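Local coordinates for protein Pcza361.24 (Amycolatopsis orientalis, PDB 3G2M) that transfers a methyl group from S-adenosyl-L-methionine to a nitrogen atom of glycopeptide antibiotics, as an N-methyltransferase of their biosynthesis, at residues Arg95-Phe100 with Val107-Leu112; Ala118-Arg123 with Asp133-Val138; Arg220-Glu225 with Val257-Val262; Ser193-Ser198 with Ala224-Glu229. One frame throughout, in Å; residues are numbered along the deposited sequence. Where two conformers were deposited one is given.

Contact 1: residues Arg95-Phe100 with Val107-Leu112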
loop_
_atom_site.group_PDB
_atom_site.type_symbol
_atom_site.label_atom_id
_atom_site.label_comp_id
_atom_site.label_asym_id
_atom_site.label_seq_id
_atom_site.Cartn_x
_atom_site.Cartn_y
_atom_site.Cartn_z
ATOM N N ARG A 95 17.013 13.318 -14.721
ATOM C CA ARG A 95 17.833 12.120 -14.515
ATOM C C ARG A 95 17.693 11.150 -15.697
ATOM O O ARG A 95 18.673 10.527 -16.121
ATOM C CB ARG A 95 17.451 11.434 -13.199
ATOM C CG ARG A 95 18.360 10.271 -12.789
ATOM C CD ARG A 95 17.780 9.521 -11.595
ATOM N NE ARG A 95 16.421 9.057 -11.854
ATOM C CZ ARG A 95 16.085 7.807 -12.168
ATOM N NH1 ARG A 95 17.007 6.856 -12.254
ATOM N NH2 ARG A 95 14.814 7.505 -12.388
ATOM N N LEU A 96 16.479 11.035 -16.233
ATOM C CA LEU A 96 16.248 10.257 -17.453
ATOM C C LEU A 96 16.063 11.135 -18.690
ATOM O O LEU A 96 16.340 10.696 -19.808
ATOM C CB LEU A 96 15.037 9.323 -17.304
ATOM C CG LEU A 96 15.018 8.257 -16.207
ATOM C CD1 LEU A 96 13.731 7.436 -16.326
ATOM C CD2 LEU A 96 16.236 7.350 -16.254
ATOM N N THR A 97 15.597 12.367 -18.491
ATOM C CA THR A 97 15.276 13.250 -19.613
ATOM C C THR A 97 16.488 13.552 -20.495
ATOM O O THR A 97 16.377 13.539 -21.718
ATOM C CB THR A 97 14.670 14.592 -19.160
ATOM O OG1 THR A 97 13.751 14.377 -18.081
ATOM C CG2 THR A 97 13.944 15.270 -20.322
ATOM N N PHE A 98 17.628 13.835 -19.874
ATOM C CA PHE A 98 18.839 14.163 -20.628
ATOM C C PHE A 98 19.372 12.956 -21.417
ATOM O O PHE A 98 19.697 13.099 -22.598
ATOM C CB PHE A 98 19.896 14.817 -19.728
ATOM C CG PHE A 98 19.546 16.226 -19.322
ATOM C CD1 PHE A 98 19.849 17.300 -20.155
ATOM C CD2 PHE A 98 18.891 16.478 -18.119
ATOM C CE1 PHE A 98 19.516 18.607 -19.792
ATOM C CE2 PHE A 98 18.547 17.780 -17.748
ATOM C CZ PHE A 98 18.865 18.846 -18.588
ATOM N N PRO A 99 19.462 11.766 -20.781
ATOM C CA PRO A 99 19.659 10.549 -21.580
ATOM C C PRO A 99 18.665 10.378 -22.740
ATOM O O PRO A 99 19.075 9.970 -23.826
ATOM C CB PRO A 99 19.488 9.432 -20.553
ATOM C CG PRO A 99 19.938 10.039 -19.278
ATOM C CD PRO A 99 19.494 11.472 -19.336
ATOM N N PHE A 100 17.382 10.677 -22.516
ATOM C CA PHE A 100 16.374 10.590 -23.581
ATOM C C PHE A 100 16.644 11.572 -24.725
ATOM O O PHE A 100 16.526 11.216 -25.896
ATOM C CB PHE A 100 14.954 10.823 -23.041
ATOM C CG PHE A 100 14.412 9.692 -22.201
ATOM C CD1 PHE A 100 14.847 8.381 -22.383
ATOM C CD2 PHE A 100 13.431 9.946 -21.238
ATOM C CE1 PHE A 100 14.326 7.337 -21.608
ATOM C CE2 PHE A 100 12.903 8.911 -20.455
ATOM C CZ PHE A 100 13.347 7.606 -20.637
ATOM N N VAL A 107 11.082 15.469 -26.142
ATOM C CA VAL A 107 10.488 15.083 -24.853
ATOM C C VAL A 107 9.719 16.243 -24.235
ATOM O O VAL A 107 10.234 17.361 -24.145
ATOM C CB VAL A 107 11.540 14.552 -23.829
ATOM C CG1 VAL A 107 10.853 14.019 -22.556
ATOM C CG2 VAL A 107 12.395 13.449 -24.435
ATOM N N THR A 108 8.476 15.974 -23.845
ATOM C CA THR A 108 7.737 16.861 -22.958
ATOM C C THR A 108 7.917 16.298 -21.552
ATOM O O THR A 108 7.523 15.163 -21.274
ATOM C CB THR A 108 6.249 16.951 -23.333
ATOM O OG1 THR A 108 6.131 17.477 -24.659
ATOM C CG2 THR A 108 5.491 17.868 -22.363
ATOM N N ALA A 109 8.571 17.071 -20.693
ATOM C CA ALA A 109 8.865 16.622 -19.340
ATOM C C ALA A 109 7.927 17.335 -18.374
ATOM O O ALA A 109 7.915 18.558 -18.306
ATOM C CB ALA A 109 10.311 16.888 -18.998
ATOM N N LEU A 110 7.125 16.555 -17.654
ATOM C CA LEU A 110 6.126 17.090 -16.734
ATOM C C LEU A 110 6.599 16.952 -15.290
ATOM O O LEU A 110 6.992 15.866 -14.866
ATOM C CB LEU A 110 4.799 16.337 -16.910
ATOM C CG LEU A 110 3.609 16.798 -16.062
ATOM C CD1 LEU A 110 2.766 17.775 -16.862
ATOM C CD2 LEU A 110 2.762 15.629 -15.598
ATOM N N GLU A 111 6.526 18.038 -14.527
ATOM C CA GLU A 111 7.041 18.033 -13.164
ATOM C C GLU A 111 6.194 18.945 -12.280
ATOM O O GLU A 111 5.766 20.019 -12.714
ATOM C CB GLU A 111 8.526 18.438 -13.167
ATOM C CG GLU A 111 9.177 18.706 -11.809
ATOM C CD GLU A 111 8.998 17.576 -10.810
ATOM O OE1 GLU A 111 9.050 16.397 -11.212
ATOM O OE2 GLU A 111 8.800 17.875 -9.615
ATOM N N LEU A 112 5.950 18.506 -11.047
ATOM C CA LEU A 112 5.060 19.209 -10.131
ATOM C C LEU A 112 5.704 20.420 -9.453
ATOM O O LEU A 112 5.060 21.465 -9.301
ATOM C CB LEU A 112 4.523 18.242 -9.069
ATOM C CG LEU A 112 3.443 18.746 -8.098
ATOM C CD1 LEU A 112 2.163 19.113 -8.825
ATOM C CD2 LEU A 112 3.167 17.692 -7.028
#
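Thr97 and Phe100, one turn apart on the helix 97-101, meet Val107 and Ala109 of the strand 107-111 through aliphatic carbons. The methyl CG2 of Thr97 lies 4.0 Å from CG1 of Val107 and 4.2 Å from CB of Ala109, so one methyl spans two strand residues that face the same side of the sheet. Phe100 touches with the root of its side chain, its CB 3.9 Å from CG2 of Val107. The two branches of Val107 are thus divided between the helix residues: CG1, anti to the backbone N (chi1 -174°), goes to Thr97, and CG2 to Phe100. Helix and strand belong to the beta-alpha-beta unit formed by strand 86-89, helix 97-101 and strand 107-111, within the Rossmann-like fold of class I methyltransferases. In this unit Arg95, just ahead of the helix, and Glu111, at the end of the strand, are S-adenosyl-L-methionine-binding residues of this enzyme, the cofactor being absent from this chain.

Of polar bonds, the hydroxyl of Thr97 has one to Glu88 OE1 of the neighbouring strand 86-89, while its methyl faces the strand 107-111. At the start of the helix, Phe100 N donates to Leu96 O, 2.9 Å from N to O. Of aromatic contacts, the ring of Phe100 stacks on Trp105, and one of its faces carries Leu96 O, 3.2 Å above the plane and offset toward the rim.

Contact 2: residues Ala118-Arg123 with Asp133-Val138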
loop_
_atom_site.group_PDB
_atom_site.type_symbol
_atom_site.label_atom_id
_atom_site.label_comp_id
_atom_site.label_asym_id
_atom_site.label_seq_id
_atom_site.Cartn_x
_atom_site.Cartn_y
_atom_site.Cartn_z
ATOM N N ALA A 118 12.731 24.906 -12.010
ATOM C CA ALA A 118 13.720 25.976 -12.119
ATOM C C ALA A 118 15.126 25.410 -12.290
ATOM O O ALA A 118 15.866 25.839 -13.173
ATOM C CB ALA A 118 13.655 26.875 -10.897
ATOM N N ALA A 119 15.469 24.430 -11.452
ATOM C CA ALA A 119 16.757 23.741 -11.520
ATOM C C ALA A 119 16.924 22.943 -12.817
ATOM O O ALA A 119 18.035 22.824 -13.340
ATOM C CB ALA A 119 16.941 22.840 -10.308
ATOM N N PHE A 120 15.819 22.400 -13.327
ATOM C CA PHE A 120 15.797 21.764 -14.645
ATOM C C PHE A 120 16.113 22.787 -15.749
ATOM O O PHE A 120 16.934 22.510 -16.633
ATOM C CB PHE A 120 14.437 21.109 -14.907
ATOM C CG PHE A 120 14.459 20.027 -15.967
ATOM C CD1 PHE A 120 13.659 18.898 -15.826
ATOM C CD2 PHE A 120 15.263 20.134 -17.103
ATOM C CE1 PHE A 120 13.657 17.897 -16.795
ATOM C CE2 PHE A 120 15.274 19.133 -18.075
ATOM C CZ PHE A 120 14.468 18.018 -17.920
ATOM N N ARG A 121 15.469 23.960 -15.685
ATOM C CA ARG A 121 15.691 25.040 -16.655
ATOM C C ARG A 121 17.147 25.491 -16.673
ATOM O O ARG A 121 17.702 25.770 -17.734
ATOM C CB ARG A 121 14.791 26.245 -16.360
ATOM C CG ARG A 121 13.363 26.108 -16.858
ATOM C CD ARG A 121 12.680 27.466 -17.019
ATOM N NE ARG A 121 12.582 28.210 -15.762
ATOM C CZ ARG A 121 11.631 28.040 -14.846
ATOM N NH1 ARG A 121 10.673 27.140 -15.027
ATOM N NH2 ARG A 121 11.638 28.774 -13.743
ATOM N N LYS A 122 17.750 25.557 -15.488
ATOM C CA LYS A 122 19.152 25.932 -15.311
ATOM C C LYS A 122 20.074 24.938 -16.020
ATOM O O LYS A 122 21.027 25.339 -16.689
ATOM C CB LYS A 122 19.482 25.990 -13.819
ATOM C CG LYS A 122 20.623 26.911 -13.451
ATOM C CD LYS A 122 20.706 27.056 -11.943
ATOM C CE LYS A 122 21.790 28.041 -11.535
ATOM N NZ LYS A 122 21.713 28.365 -10.078
ATOM N N ARG A 123 19.771 23.646 -15.873
ATOM C CA ARG A 123 20.495 22.572 -16.554
ATOM C C ARG A 123 20.276 22.613 -18.065
ATOM O O ARG A 123 21.200 22.365 -18.836
ATOM C CB ARG A 123 20.066 21.204 -16.014
ATOM C CG ARG A 123 20.823 20.736 -14.782
ATOM C CD ARG A 123 20.504 19.275 -14.451
ATOM N N ASP A 133 16.279 22.709 -27.544
ATOM C CA ASP A 133 15.147 22.906 -28.462
ATOM C C ASP A 133 14.196 21.701 -28.562
ATOM O O ASP A 133 13.049 21.847 -28.996
ATOM C CB ASP A 133 15.643 23.294 -29.863
ATOM C CG ASP A 133 16.337 24.655 -29.894
ATOM O OD1 ASP A 133 16.142 25.471 -28.965
ATOM O OD2 ASP A 133 17.091 24.906 -30.859
ATOM N N ARG A 134 14.673 20.525 -28.162
ATOM C CA ARG A 134 13.871 19.293 -28.218
ATOM C C ARG A 134 13.163 18.950 -26.897
ATOM O O ARG A 134 12.348 18.020 -26.844
ATOM C CB ARG A 134 14.728 18.119 -28.702
ATOM C CG ARG A 134 15.008 18.151 -30.205
ATOM C CD ARG A 134 15.722 16.901 -30.680
ATOM N NE ARG A 134 17.148 16.922 -30.358
ATOM C CZ ARG A 134 17.716 16.236 -29.369
ATOM N NH1 ARG A 134 16.987 15.458 -28.576
ATOM N NH2 ARG A 134 19.024 16.328 -29.173
ATOM N N CYS A 135 13.466 19.712 -25.846
ATOM C CA CYS A 135 12.869 19.506 -24.531
ATOM C C CYS A 135 11.842 20.586 -24.216
ATOM O O CYS A 135 12.137 21.777 -24.319
ATOM C CB CYS A 135 13.953 19.482 -23.449
ATOM S SG CYS A 135 13.341 19.153 -21.773
ATOM N N THR A 136 10.639 20.158 -23.837
ATOM C CA THR A 136 9.564 21.064 -23.440
ATOM C C THR A 136 9.190 20.816 -21.981
ATOM O O THR A 136 8.720 19.732 -21.635
ATOM C CB THR A 136 8.303 20.881 -24.314
ATOM O OG1 THR A 136 8.635 21.079 -25.691
ATOM C CG2 THR A 136 7.207 21.879 -23.919
ATOM N N LEU A 137 9.395 21.818 -21.133
ATOM C CA LEU A 137 9.065 21.693 -19.712
ATOM C C LEU A 137 7.657 22.176 -19.393
ATOM O O LEU A 137 7.235 23.232 -19.859
ATOM C CB LEU A 137 10.084 22.429 -18.839
ATOM C CG LEU A 137 11.473 21.801 -18.722
ATOM C CD1 LEU A 137 12.390 22.723 -17.947
ATOM C CD2 LEU A 137 11.401 20.444 -18.051
ATOM N N VAL A 138 6.937 21.392 -18.590
ATOM C CA VAL A 138 5.553 21.713 -18.230
ATOM C C VAL A 138 5.299 21.427 -16.754
ATOM O O VAL A 138 5.664 20.360 -16.256
ATOM C CB VAL A 138 4.535 20.899 -19.095
ATOM C CG1 VAL A 138 3.102 21.215 -18.681
ATOM C CG2 VAL A 138 4.724 21.190 -20.573
#
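Leu137 drives its methyl CD2 onto the ring of Phe120, a CH-pi contact with CD2 3.5 Å from the ring centroid and only 13° off the normal. Its other methyl, CD1, lies 3.7 Å from CG of Arg121 in one of the two deposited conformers of that arginine. Cys135, two places earlier on the strand, brings SG obliquely to the far end of the same ring: SG is 4.2 Å from Phe120 CZ, a sulfur-aromatic contact.

Phe120 reaches this far because its CG stands anti to the backbone N (chi1 -159°), which carries the ring from the helix toward the sheet. Further out, Phe98 meets the ring with planes at about 35°, and Thr97 and Ala109 also pack on it. Leu117 and Leu124 of the same helix close around Leu137, and Leu124 touches Cys135 as well. Backbone hydrogen bonds between Thr136 and both Val107 and Ala109 hold the strand in the sheet.

Helix 114-125 runs nearly antiparallel to strand 135-139, at 163° between the short segments and with axes 10.1 Å apart. A helix laid against an outermost parallel strand in this way is typical of the Rossmann-like methyltransferase fold.

Contact 3: residues Arg220-Glu225 with Val257-Val262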
loop_
_atom_site.group_PDB
_atom_site.type_symbol
_atom_site.label_atom_id
_atom_site.label_comp_id
_atom_site.label_asym_id
_atom_site.label_seq_id
_atom_site.Cartn_x
_atom_site.Cartn_y
_atom_site.Cartn_z
ATOM N N ARG A 220 -2.387 -19.204 -2.375
ATOM C CA ARG A 220 -1.175 -18.414 -2.564
ATOM C C ARG A 220 -1.322 -17.071 -1.861
ATOM O O ARG A 220 -2.433 -16.554 -1.718
ATOM C CB ARG A 220 -0.898 -18.171 -4.050
ATOM C CG ARG A 220 -0.579 -19.419 -4.857
ATOM C CD ARG A 220 -0.752 -19.150 -6.343
ATOM N NE ARG A 220 0.413 -18.509 -6.942
ATOM C CZ ARG A 220 0.362 -17.602 -7.917
ATOM N NH1 ARG A 220 -0.801 -17.194 -8.402
ATOM N NH2 ARG A 220 1.485 -17.087 -8.397
ATOM N N HIS A 221 -0.196 -16.528 -1.406
ATOM C CA HIS A 221 -0.140 -15.159 -0.911
ATOM C C HIS A 221 0.746 -14.367 -1.852
ATOM O O HIS A 221 1.943 -14.633 -1.956
ATOM C CB HIS A 221 0.400 -15.115 0.517
ATOM C CG HIS A 221 -0.573 -15.602 1.545
ATOM N ND1 HIS A 221 -0.432 -15.333 2.888
ATOM C CD2 HIS A 221 -1.711 -16.329 1.425
ATOM C CE1 HIS A 221 -1.432 -15.884 3.552
ATOM N NE2 HIS A 221 -2.223 -16.489 2.688
ATOM N N LEU A 222 0.141 -13.420 -2.563
ATOM C CA LEU A 222 0.855 -12.647 -3.571
ATOM C C LEU A 222 1.342 -11.335 -2.969
ATOM O O LEU A 222 0.614 -10.702 -2.200
ATOM C CB LEU A 222 -0.037 -12.381 -4.796
ATOM C CG LEU A 222 -0.904 -13.516 -5.380
ATOM C CD1 LEU A 222 -1.749 -13.001 -6.531
ATOM C CD2 LEU A 222 -0.081 -14.721 -5.834
ATOM N N PRO A 223 2.580 -10.921 -3.312
ATOM C CA PRO A 223 3.042 -9.622 -2.833
ATOM C C PRO A 223 2.235 -8.518 -3.507
ATOM O O PRO A 223 1.880 -8.642 -4.682
ATOM C CB PRO A 223 4.505 -9.563 -3.290
ATOM C CG PRO A 223 4.855 -10.962 -3.733
ATOM C CD PRO A 223 3.582 -11.599 -4.152
ATOM N N ALA A 224 1.907 -7.469 -2.765
ATOM C CA ALA A 224 1.213 -6.333 -3.360
ATOM C C ALA A 224 1.949 -5.029 -3.041
ATOM O O ALA A 224 2.306 -4.264 -3.941
ATOM C CB ALA A 224 -0.220 -6.284 -2.891
ATOM N N GLU A 225 2.189 -4.788 -1.756
ATOM C CA GLU A 225 2.909 -3.586 -1.342
ATOM C C GLU A 225 3.787 -3.859 -0.134
ATOM O O GLU A 225 3.373 -4.539 0.810
ATOM C CB GLU A 225 1.927 -2.437 -1.049
ATOM C CG GLU A 225 2.583 -1.069 -0.758
ATOM C CD GLU A 225 1.570 0.078 -0.672
ATOM O OE1 GLU A 225 1.831 1.038 0.078
ATOM O OE2 GLU A 225 0.515 0.031 -1.343
ATOM N N VAL A 257 1.075 -3.472 -9.727
ATOM C CA VAL A 257 0.871 -2.379 -10.693
ATOM C C VAL A 257 0.293 -2.920 -12.005
ATOM O O VAL A 257 -0.596 -2.305 -12.594
ATOM C CB VAL A 257 2.173 -1.576 -10.959
ATOM C CG1 VAL A 257 1.967 -0.513 -12.065
ATOM C CG2 VAL A 257 2.674 -0.922 -9.677
ATOM N N VAL A 258 0.792 -4.071 -12.456
ATOM C CA VAL A 258 0.206 -4.744 -13.625
ATOM C C VAL A 258 -1.303 -5.009 -13.430
ATOM O O VAL A 258 -2.103 -4.669 -14.305
ATOM C CB VAL A 258 0.966 -6.045 -14.010
ATOM C CG1 VAL A 258 0.159 -6.876 -14.998
ATOM C CG2 VAL A 258 2.334 -5.707 -14.603
ATOM N N ARG A 259 -1.684 -5.590 -12.287
ATOM C CA ARG A 259 -3.111 -5.849 -11.981
ATOM C C ARG A 259 -3.943 -4.560 -12.025
ATOM O O ARG A 259 -5.072 -4.547 -12.533
ATOM C CB ARG A 259 -3.283 -6.551 -10.624
ATOM C CG ARG A 259 -2.730 -7.983 -10.578
ATOM C CD ARG A 259 -3.077 -8.710 -9.274
ATOM N NE ARG A 259 -2.337 -8.223 -8.105
ATOM C CZ ARG A 259 -1.165 -8.709 -7.688
ATOM N NH1 ARG A 259 -0.566 -9.703 -8.338
ATOM N NH2 ARG A 259 -0.591 -8.199 -6.605
ATOM N N GLU A 260 -3.373 -3.477 -11.496
ATOM C CA GLU A 260 -4.038 -2.177 -11.493
ATOM C C GLU A 260 -4.185 -1.594 -12.900
ATOM O O GLU A 260 -5.232 -1.031 -13.240
ATOM C CB GLU A 260 -3.281 -1.191 -10.591
ATOM C CG GLU A 260 -3.345 -1.520 -9.103
ATOM C CD GLU A 260 -2.551 -0.544 -8.248
ATOM O OE1 GLU A 260 -2.204 0.548 -8.751
ATOM O OE2 GLU A 260 -2.281 -0.871 -7.071
ATOM N N LEU A 261 -3.131 -1.718 -13.707
ATOM C CA LEU A 261 -3.176 -1.276 -15.099
ATOM C C LEU A 261 -4.301 -1.975 -15.869
ATOM O O LEU A 261 -5.080 -1.323 -16.566
ATOM C CB LEU A 261 -1.826 -1.502 -15.780
ATOM C CG LEU A 261 -0.722 -0.516 -15.387
ATOM C CD1 LEU A 261 0.638 -1.072 -15.795
ATOM C CD2 LEU A 261 -0.979 0.843 -16.034
ATOM N N VAL A 262 -4.383 -3.295 -15.728
ATOM C CA VAL A 262 -5.461 -4.075 -16.348
ATOM C C VAL A 262 -6.838 -3.600 -15.867
ATOM O O VAL A 262 -7.724 -3.315 -16.682
ATOM C CB VAL A 262 -5.275 -5.604 -16.127
ATOM C CG1 VAL A 262 -6.452 -6.392 -16.701
ATOM C CG2 VAL A 262 -3.971 -6.078 -16.765
#
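Arg259 reaches from helix 254-263 to strand 219-234, bringing the edge of its guanidinium to Pro223 and Ala224 and overlapping Leu222, whose CD1 is 3.9 Å from NH1. The contact joins a helix that packs on the seven-stranded methyltransferase sheet to the strand that ends the separate three-stranded sheet within this chain and continues it into the second subunit. The two segments lie across each other, 78° between their directions and 10.3 Å between axes, so a long side chain is what spans the gap.

The guanidinium makes one hydrogen bond across the contact, from NH2 to the backbone oxygen of Pro223, 3.2 Å from NH2 to O with an N-H...O angle of 149°. The acceptor lies in the guanidinium plane, at its edge. Seen from the carbonyl, the donor is tilted 25° out of its plane. NH2 has a second partner in Gln256 OE1, one turn earlier on the same helix, so the arginine head is gripped from its own helix as well as from the strand. A bend at chi3 turns the head toward the strand. Leu222 meets the guanidinium obliquely.

The interface with the second subunit lies alongside: Arg220, His221, Leu222 and Glu225 pair with an antiparallel strand of that chain, and Arg248 of the second subunit packs on both Leu222 and Arg259. Arg220 also forms a salt bridge with Glu229 of the second subunit. Within its own strand, Arg220 lays its guanidinium flat over Leu222, whose CD2 stands 3.5 Å above the centre of that plane.

Contact 4: residues Ser193-Ser198 with Ala224-Glu229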
loop_
_atom_site.group_PDB
_atom_site.type_symbol
_atom_site.label_atom_id
_atom_site.label_comp_id
_atom_site.label_asym_id
_atom_site.label_seq_id
_atom_site.Cartn_x
_atom_site.Cartn_y
_atom_site.Cartn_z
ATOM N N SER A 193 11.401 -6.121 -5.456
ATOM C CA SER A 193 12.037 -6.645 -4.246
ATOM C C SER A 193 12.270 -8.144 -4.358
ATOM O O SER A 193 11.747 -8.794 -5.266
ATOM C CB SER A 193 11.153 -6.381 -3.031
ATOM O OG SER A 193 9.989 -7.187 -3.085
ATOM N N GLU A 194 13.040 -8.692 -3.420
ATOM C CA GLU A 194 13.237 -10.139 -3.354
ATOM C C GLU A 194 11.902 -10.875 -3.198
ATOM O O GLU A 194 11.663 -11.861 -3.889
ATOM C CB GLU A 194 14.212 -10.523 -2.236
ATOM C CG GLU A 194 14.774 -11.932 -2.388
ATOM C CD GLU A 194 15.671 -12.365 -1.235
ATOM O OE1 GLU A 194 16.231 -11.494 -0.527
ATOM O OE2 GLU A 194 15.816 -13.592 -1.041
ATOM N N ALA A 195 11.032 -10.378 -2.314
ATOM C CA ALA A 195 9.707 -10.975 -2.097
ATOM C C ALA A 195 8.819 -10.889 -3.329
ATOM O O ALA A 195 8.052 -11.809 -3.606
ATOM C CB ALA A 195 9.007 -10.338 -0.895
ATOM N N ALA A 196 8.928 -9.783 -4.064
ATOM C CA ALA A 196 8.171 -9.595 -5.298
ATOM C C ALA A 196 8.695 -10.488 -6.420
ATOM O O ALA A 196 7.927 -10.936 -7.268
ATOM C CB ALA A 196 8.191 -8.140 -5.723
ATOM N N GLU A 197 10.001 -10.740 -6.418
ATOM C CA GLU A 197 10.634 -11.558 -7.441
ATOM C C GLU A 197 10.355 -13.057 -7.254
ATOM O O GLU A 197 10.172 -13.784 -8.235
ATOM C CB GLU A 197 12.138 -11.288 -7.473
ATOM C CG GLU A 197 12.908 -12.134 -8.477
ATOM C CD GLU A 197 14.404 -11.930 -8.392
ATOM O OE1 GLU A 197 15.094 -12.241 -9.386
ATOM O OE2 GLU A 197 14.888 -11.456 -7.340
ATOM N N SER A 198 10.317 -13.505 -5.999
ATOM C CA SER A 198 10.128 -14.923 -5.669
ATOM C C SER A 198 8.742 -15.456 -6.021
ATOM O O SER A 198 7.746 -14.739 -5.914
ATOM C CB SER A 198 10.388 -15.158 -4.181
ATOM O OG SER A 198 11.725 -14.842 -3.844
ATOM N N ALA A 224 1.907 -7.469 -2.765
ATOM C CA ALA A 224 1.213 -6.333 -3.360
ATOM C C ALA A 224 1.949 -5.029 -3.041
ATOM O O ALA A 224 2.306 -4.264 -3.941
ATOM C CB ALA A 224 -0.220 -6.284 -2.891
ATOM N N GLU A 225 2.189 -4.788 -1.756
ATOM C CA GLU A 225 2.909 -3.586 -1.342
ATOM C C GLU A 225 3.787 -3.859 -0.134
ATOM O O GLU A 225 3.373 -4.539 0.810
ATOM C CB GLU A 225 1.927 -2.437 -1.049
ATOM C CG GLU A 225 2.583 -1.069 -0.758
ATOM C CD GLU A 225 1.570 0.078 -0.672
ATOM O OE1 GLU A 225 1.831 1.038 0.078
ATOM O OE2 GLU A 225 0.515 0.031 -1.343
ATOM N N GLU A 226 5.001 -3.313 -0.179
ATOM C CA GLU A 226 5.911 -3.339 0.944
ATOM C C GLU A 226 6.306 -1.915 1.290
ATOM O O GLU A 226 5.957 -0.959 0.582
ATOM C CB GLU A 226 7.179 -4.133 0.599
ATOM C CG GLU A 226 7.004 -5.649 0.541
ATOM C CD GLU A 226 8.191 -6.329 -0.112
ATOM O OE1 GLU A 226 8.489 -6.026 -1.289
ATOM O OE2 GLU A 226 8.841 -7.153 0.550
ATOM N N ILE A 227 7.037 -1.780 2.384
ATOM C CA ILE A 227 7.687 -0.520 2.712
ATOM C C ILE A 227 9.188 -0.762 2.630
ATOM O O ILE A 227 9.701 -1.704 3.242
ATOM C CB ILE A 227 7.286 -0.003 4.116
ATOM C CG1 ILE A 227 5.818 0.440 4.119
ATOM C CG2 ILE A 227 8.195 1.173 4.554
ATOM C CD1 ILE A 227 5.291 0.802 5.507
ATOM N N GLN A 228 9.873 0.060 1.838
ATOM C CA GLN A 228 11.329 0.035 1.780
ATOM C C GLN A 228 11.865 0.938 2.881
ATOM O O GLN A 228 11.592 2.143 2.904
ATOM C CB GLN A 228 11.852 0.516 0.423
ATOM C CG GLN A 228 13.380 0.433 0.295
ATOM C CD GLN A 228 13.943 1.401 -0.732
ATOM O OE1 GLN A 228 13.967 2.620 -0.519
ATOM N NE2 GLN A 228 14.418 0.859 -1.848
ATOM N N GLU A 229 12.633 0.339 3.781
ATOM C CA GLU A 229 13.233 1.058 4.891
ATOM C C GLU A 229 14.744 1.049 4.746
ATOM O O GLU A 229 15.355 -0.013 4.594
ATOM C CB GLU A 229 12.828 0.411 6.215
ATOM C CG GLU A 229 13.269 1.187 7.447
ATOM C CD GLU A 229 13.347 0.302 8.670
ATOM O OE1 GLU A 229 12.358 0.241 9.426
ATOM O OE2 GLU A 229 14.391 -0.347 8.866
HETATM O O HOH W 1 11.291 -8.107 -0.167
#
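The N-terminus of the short helix 194-197 meets the strand 219-234 through an N-cap serine. Ser193 OG accepts from Ala196 N, 3.0 Å away with an N-H...O angle of 154°, which is the capping bond. The same hydroxyl donates to Glu226 OE1 across the contact, with OG 2.6 Å from OE1, and this oxygen uses its syn lone pair, on the side of the other carboxylate oxygen. Ser193 places OG between its own backbone N and carbonyl carbon (chi1 70°), from where it can serve both bonds.

The second carboxylate oxygen, Glu226 OE2, works through a water. This water donates to OE2 at 2.7 Å and accepts from the backbone amide Ala195 N at 3.1 Å. OE2 also lies 3.5 Å from the methyl CB of Ala195. Glu226 thus addresses two amides of the first helical turn, each through one intermediary: Ala196 N by way of the serine hydroxyl, Ala195 N by way of the water.

Around the contact, Leu251 of the neighbouring strand 244-252 touches Ser193, and His221 of the second subunit packs on both Ser193 and Glu226. With the serine hydroxyl donating to one carboxylate oxygen and the water to the other, and the N-H groups of the first helical turn close by, the setting would be expected to favour the ionised form of Glu226.

Contacts 1 and 2 come first along the chain, one after the other, with centres 8 Å apart. They share the seven-stranded sheet, in which strands 107-111 and 135-139 are neighbours, and helix 114-125 follows strand 107-111 directly. Contacts 3 and 4 lie on the opposite side of the chain's centre, 27 to 35 Å from the first pair between centres and about 11 Å from each other. Residues 193-198 precede strand 219-234, where contact 3 begins and contact 4 ends; the two share Ala224 and Glu225, and both border the second subunit. The dimer-forming sheet thus lies away from the cofactor site, and contact 3 ties it to the methyltransferase sheet through helix 254-263.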